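Local coordinates for hemolysin activator protein CdiB (Acinetobacter baumannii ACICU, PDB 6WIL) that probably secretes its partner toxin protein across the outer membrane, as the two-partner-secretion (Omp85 superfamily) transporter of a contact-dependent growth inhibition system, at residues P491-W503 with R514-Y526. Numbering follows the deposited sequence.
With C8E ((hydroxyethyloxy)tri(ethyloxy)octane), chain D.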
# COMPACT_ATOMS: atom_id res chain seq x y z
N PRO A 491 -29.90 -2.95 -1.94
CA PRO A 491 -28.79 -2.17 -1.37
C PRO A 491 -27.69 -3.05 -0.80
O PRO A 491 -27.91 -4.21 -0.42
CB PRO A 491 -29.47 -1.35 -0.27
CG PRO A 491 -30.71 -2.11 0.06
CD PRO A 491 -31.17 -2.67 -1.26
N ASN A 492 -26.48 -2.49 -0.76
CA ASN A 492 -25.30 -3.12 -0.16
C ASN A 492 -24.98 -4.47 -0.78
O ASN A 492 -24.49 -5.38 -0.11
CB ASN A 492 -25.46 -3.25 1.36
CG ASN A 492 -25.26 -1.93 2.07
OD1 ASN A 492 -24.21 -1.29 1.94
ND2 ASN A 492 -26.26 -1.51 2.83
N THR A 493 -25.24 -4.62 -2.08
CA THR A 493 -24.99 -5.85 -2.81
C THR A 493 -24.36 -5.50 -4.15
O THR A 493 -24.52 -4.39 -4.66
CB THR A 493 -26.28 -6.65 -3.03
OG1 THR A 493 -27.13 -6.51 -1.89
CG2 THR A 493 -25.97 -8.12 -3.25
N GLN A 494 -23.64 -6.46 -4.72
CA GLN A 494 -23.05 -6.25 -6.04
C GLN A 494 -22.74 -7.59 -6.68
O GLN A 494 -22.31 -8.54 -6.01
CB GLN A 494 -21.78 -5.39 -5.95
CG GLN A 494 -20.74 -5.84 -4.94
CD GLN A 494 -19.44 -5.07 -5.05
OE1 GLN A 494 -18.35 -5.66 -5.05
NE2 GLN A 494 -19.53 -3.75 -5.15
N PHE A 495 -22.98 -7.68 -7.99
CA PHE A 495 -22.57 -8.81 -8.81
C PHE A 495 -21.20 -8.52 -9.41
O PHE A 495 -20.83 -7.37 -9.62
CB PHE A 495 -23.57 -9.07 -9.94
CG PHE A 495 -25.00 -9.15 -9.49
CD1 PHE A 495 -25.45 -10.23 -8.75
CD2 PHE A 495 -25.90 -8.14 -9.81
CE1 PHE A 495 -26.77 -10.31 -8.34
CE2 PHE A 495 -27.21 -8.21 -9.40
CZ PHE A 495 -27.65 -9.30 -8.67
N TYR A 496 -20.45 -9.59 -9.69
CA TYR A 496 -19.15 -9.41 -10.31
C TYR A 496 -18.84 -10.58 -11.23
O TYR A 496 -19.26 -11.72 -10.97
CB TYR A 496 -18.03 -9.24 -9.27
CG TYR A 496 -17.69 -10.49 -8.47
CD1 TYR A 496 -16.72 -11.39 -8.91
CD2 TYR A 496 -18.32 -10.75 -7.26
CE1 TYR A 496 -16.41 -12.52 -8.18
CE2 TYR A 496 -18.01 -11.88 -6.52
CZ TYR A 496 -17.06 -12.76 -6.98
OH TYR A 496 -16.76 -13.88 -6.24
N MSE A 497 -18.12 -10.28 -12.31
CA MSE A 497 -17.59 -11.31 -13.19
C MSE A 497 -16.09 -11.08 -13.32
O MSE A 497 -15.64 -9.94 -13.38
CB MSE A 497 -18.26 -11.27 -14.57
CG MSE A 497 -18.24 -12.60 -15.31
SE MSE A 497 -17.92 -12.41 -17.23
CE MSE A 497 -19.23 -11.02 -17.63
N ALA A 498 -15.31 -12.16 -13.35
CA ALA A 498 -13.86 -12.04 -13.34
C ALA A 498 -13.24 -12.94 -14.40
O ALA A 498 -13.76 -14.02 -14.71
CB ALA A 498 -13.28 -12.40 -11.96
N VAL A 499 -12.14 -12.46 -14.98
CA VAL A 499 -11.34 -13.21 -15.94
C VAL A 499 -9.88 -13.08 -15.54
O VAL A 499 -9.34 -11.97 -15.51
CB VAL A 499 -11.55 -12.72 -17.38
CG1 VAL A 499 -10.66 -13.50 -18.34
CG2 VAL A 499 -13.02 -12.84 -17.79
N ASP A 500 -9.24 -14.21 -15.24
CA ASP A 500 -7.86 -14.24 -14.79
C ASP A 500 -6.99 -15.01 -15.78
O ASP A 500 -7.48 -15.81 -16.57
CB ASP A 500 -7.74 -14.90 -13.40
CG ASP A 500 -8.50 -14.14 -12.33
OD1 ASP A 500 -9.10 -13.08 -12.64
OD2 ASP A 500 -8.50 -14.60 -11.17
N GLN A 501 -5.68 -14.75 -15.71
CA GLN A 501 -4.71 -15.34 -16.62
C GLN A 501 -3.38 -15.52 -15.88
O GLN A 501 -2.94 -14.62 -15.18
CB GLN A 501 -4.47 -14.48 -17.86
CG GLN A 501 -5.65 -14.37 -18.80
CD GLN A 501 -5.39 -13.40 -19.94
OE1 GLN A 501 -4.85 -13.78 -20.98
NE2 GLN A 501 -5.78 -12.15 -19.75
N GLY A 502 -2.76 -16.68 -16.08
CA GLY A 502 -1.45 -16.94 -15.51
C GLY A 502 -0.47 -17.40 -16.56
O GLY A 502 -0.83 -18.00 -17.56
N TRP A 503 0.81 -17.10 -16.30
CA TRP A 503 1.91 -17.47 -17.19
C TRP A 503 3.08 -17.96 -16.36
O TRP A 503 3.44 -17.33 -15.37
CB TRP A 503 2.37 -16.29 -18.05
CG TRP A 503 1.43 -15.86 -19.11
CD1 TRP A 503 1.31 -16.39 -20.36
CD2 TRP A 503 0.49 -14.79 -19.05
NE1 TRP A 503 0.35 -15.73 -21.07
CE2 TRP A 503 -0.18 -14.73 -20.29
CE3 TRP A 503 0.13 -13.87 -18.05
CZ2 TRP A 503 -1.17 -13.80 -20.56
CZ3 TRP A 503 -0.85 -12.94 -18.33
CH2 TRP A 503 -1.50 -12.91 -19.58
N ARG A 514 2.13 -23.67 -20.05
CA ARG A 514 2.59 -22.40 -19.52
C ARG A 514 1.48 -21.37 -19.36
O ARG A 514 1.77 -20.22 -19.02
CB ARG A 514 3.69 -21.83 -20.42
CG ARG A 514 4.67 -22.88 -20.94
CD ARG A 514 5.75 -22.23 -21.80
NE ARG A 514 5.18 -21.53 -22.95
CZ ARG A 514 5.89 -20.95 -23.91
NH1 ARG A 514 5.28 -20.34 -24.92
NH2 ARG A 514 7.22 -20.98 -23.86
N TYR A 515 0.22 -21.74 -19.59
CA TYR A 515 -0.85 -20.76 -19.65
C TYR A 515 -2.12 -21.29 -19.02
O TYR A 515 -2.49 -22.45 -19.20
CB TYR A 515 -1.13 -20.34 -21.10
CG TYR A 515 -2.15 -19.24 -21.21
CD1 TYR A 515 -1.80 -17.92 -20.99
CD2 TYR A 515 -3.47 -19.51 -21.55
CE1 TYR A 515 -2.72 -16.90 -21.10
CE2 TYR A 515 -4.41 -18.50 -21.65
CZ TYR A 515 -4.03 -17.19 -21.43
OH TYR A 515 -4.94 -16.17 -21.53
N LEU A 516 -2.80 -20.42 -18.28
CA LEU A 516 -4.10 -20.71 -17.68
C LEU A 516 -5.04 -19.55 -17.93
O LEU A 516 -4.64 -18.39 -17.89
CB LEU A 516 -3.98 -20.96 -16.17
CG LEU A 516 -3.41 -22.31 -15.72
CD1 LEU A 516 -3.30 -22.37 -14.21
CD2 LEU A 516 -4.25 -23.46 -16.25
N LEU A 517 -6.30 -19.88 -18.21
CA LEU A 517 -7.35 -18.88 -18.38
C LEU A 517 -8.60 -19.39 -17.67
O LEU A 517 -9.16 -20.42 -18.06
CB LEU A 517 -7.65 -18.62 -19.86
CG LEU A 517 -8.84 -17.70 -20.14
CD1 LEU A 517 -8.50 -16.25 -19.86
CD2 LEU A 517 -9.34 -17.87 -21.57
N GLY A 518 -9.02 -18.67 -16.63
CA GLY A 518 -10.22 -19.03 -15.90
C GLY A 518 -11.20 -17.88 -15.84
O GLY A 518 -10.83 -16.72 -16.08
N SER A 519 -12.46 -18.17 -15.54
CA SER A 519 -13.48 -17.14 -15.42
C SER A 519 -14.36 -17.44 -14.22
O SER A 519 -14.57 -18.60 -13.85
CB SER A 519 -14.33 -17.04 -16.69
OG SER A 519 -15.12 -15.86 -16.68
N VAL A 520 -14.88 -16.38 -13.61
CA VAL A 520 -15.63 -16.47 -12.36
C VAL A 520 -16.82 -15.51 -12.44
O VAL A 520 -16.69 -14.39 -12.93
CB VAL A 520 -14.73 -16.15 -11.15
CG1 VAL A 520 -15.56 -15.66 -9.97
CG2 VAL A 520 -13.94 -17.38 -10.75
N LEU A 521 -17.97 -15.98 -11.96
CA LEU A 521 -19.16 -15.15 -11.81
C LEU A 521 -19.72 -15.35 -10.41
O LEU A 521 -19.88 -16.49 -9.96
CB LEU A 521 -20.22 -15.52 -12.86
CG LEU A 521 -21.52 -14.70 -12.86
CD1 LEU A 521 -21.26 -13.28 -13.32
CD2 LEU A 521 -22.57 -15.37 -13.72
N GLY A 522 -19.99 -14.25 -9.71
CA GLY A 522 -20.45 -14.36 -8.34
C GLY A 522 -21.09 -13.09 -7.84
O GLY A 522 -21.33 -12.15 -8.59
N LEU A 523 -21.37 -13.08 -6.53
CA LEU A 523 -22.02 -11.96 -5.88
C LEU A 523 -21.47 -11.79 -4.47
O LEU A 523 -20.93 -12.73 -3.88
CB LEU A 523 -23.54 -12.14 -5.83
CG LEU A 523 -24.09 -13.12 -4.78
CD1 LEU A 523 -25.58 -12.89 -4.59
CD2 LEU A 523 -23.82 -14.57 -5.16
N ARG A 524 -21.62 -10.58 -3.94
CA ARG A 524 -21.18 -10.23 -2.60
C ARG A 524 -22.22 -9.33 -1.95
O ARG A 524 -22.83 -8.49 -2.62
CB ARG A 524 -19.83 -9.50 -2.61
CG ARG A 524 -18.72 -10.19 -3.38
CD ARG A 524 -17.70 -9.17 -3.85
NE ARG A 524 -16.56 -9.79 -4.51
CZ ARG A 524 -15.78 -9.17 -5.39
NH1 ARG A 524 -16.04 -7.92 -5.73
NH2 ARG A 524 -14.76 -9.81 -5.94
N THR A 525 -22.42 -9.50 -0.64
CA THR A 525 -23.41 -8.71 0.07
C THR A 525 -23.00 -8.52 1.52
O THR A 525 -22.29 -9.35 2.10
CB THR A 525 -24.80 -9.35 -0.00
OG1 THR A 525 -25.76 -8.51 0.65
CG2 THR A 525 -24.80 -10.73 0.64
N TYR A 526 -23.44 -7.40 2.10
CA TYR A 526 -23.14 -7.04 3.48
C TYR A 526 -24.45 -6.76 4.21
O TYR A 526 -25.17 -5.82 3.84
CB TYR A 526 -22.21 -5.82 3.54
CG TYR A 526 -21.67 -5.49 4.92
CD1 TYR A 526 -22.39 -4.68 5.79
CD2 TYR A 526 -20.44 -5.97 5.34
CE1 TYR A 526 -21.91 -4.37 7.05
CE2 TYR A 526 -19.94 -5.66 6.60
CZ TYR A 526 -20.68 -4.86 7.45
OH TYR A 526 -20.19 -4.55 8.70
C1 C8E D . 12.97 -5.24 -12.98
C2 C8E D . 12.17 -6.52 -12.71
C3 C8E D . 10.89 -6.19 -11.95
C4 C8E D . 10.08 -7.46 -11.74
C5 C8E D . 9.52 -7.94 -13.08
C6 C8E D . 8.89 -9.32 -12.89
C7 C8E D . 7.73 -9.48 -13.87
C8 C8E D . 8.23 -10.18 -15.14
O9 C8E D . 7.52 -11.37 -15.29
C10 C8E D . 7.89 -12.13 -16.41
C11 C8E D . 7.26 -13.52 -16.31
O12 C8E D . 6.68 -13.86 -17.54
C13 C8E D . 6.29 -15.20 -17.64
C14 C8E D . 5.70 -15.47 -19.03
O15 C8E D . 5.20 -14.28 -19.57
C16 C8E D . 4.53 -14.46 -20.79
C17 C8E D . 3.59 -13.28 -21.06
O18 C8E D . 4.33 -12.11 -21.27
C19 C8E D . 3.60 -11.06 -21.82
C20 C8E D . 3.63 -9.84 -20.90
O21 C8E D . 4.95 -9.47 -20.64
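Y496 and R524 meet on the inner face of the 16-stranded transmembrane barrel of this Omp85-superfamily transporter, within the antiparallel hairpin of strands 493-505 and 515-526. Paired backbone N-H...O bonds join the strands from Q494-R524 to G502-L516. The guanidinium of R524 lies nearly flat on the Y496 ring in a cation-pi stack, with CZ 3.7 Å from the ring centroid and the planes 19° apart. The ring is laid across the neighbouring strand because CG of Y496 sits between the backbone N and carbonyl carbon (chi1 70°). Its opposite face covers CA of G522, whose lack of a side chain leaves room for the ring, while CE1 of Y496 touches CG1 of V520 at 3.7 Å. E483 forms a salt bridge with R524 NH2 and OH of Y496 is hydrogen-bonded to OD1 of D533, holding the stacked pair from both adjoining strands. OE1 of Q494 accepts a weak bond from R524 NH1 at the guanidinium edge. Farther along this face OD2 of D500 forms a salt bridge with NE of R464, in the VRGF sequence of the loop folded into the barrel, as in other Omp85-superfamily transporters.

On the outer surface CG of M497, a selenomethionine here, meets CD1 of L521 at 3.7 Å, consistent with a lipid-facing wall. Near the other end of the hairpin, W503 packs obliquely on Y515 and carries the bound C8E detergent over one indole face. On this outer surface too, OG of S519 donates to O of A498 at 3.0 Å, reaching the carbonyl from the face opposite V520 N.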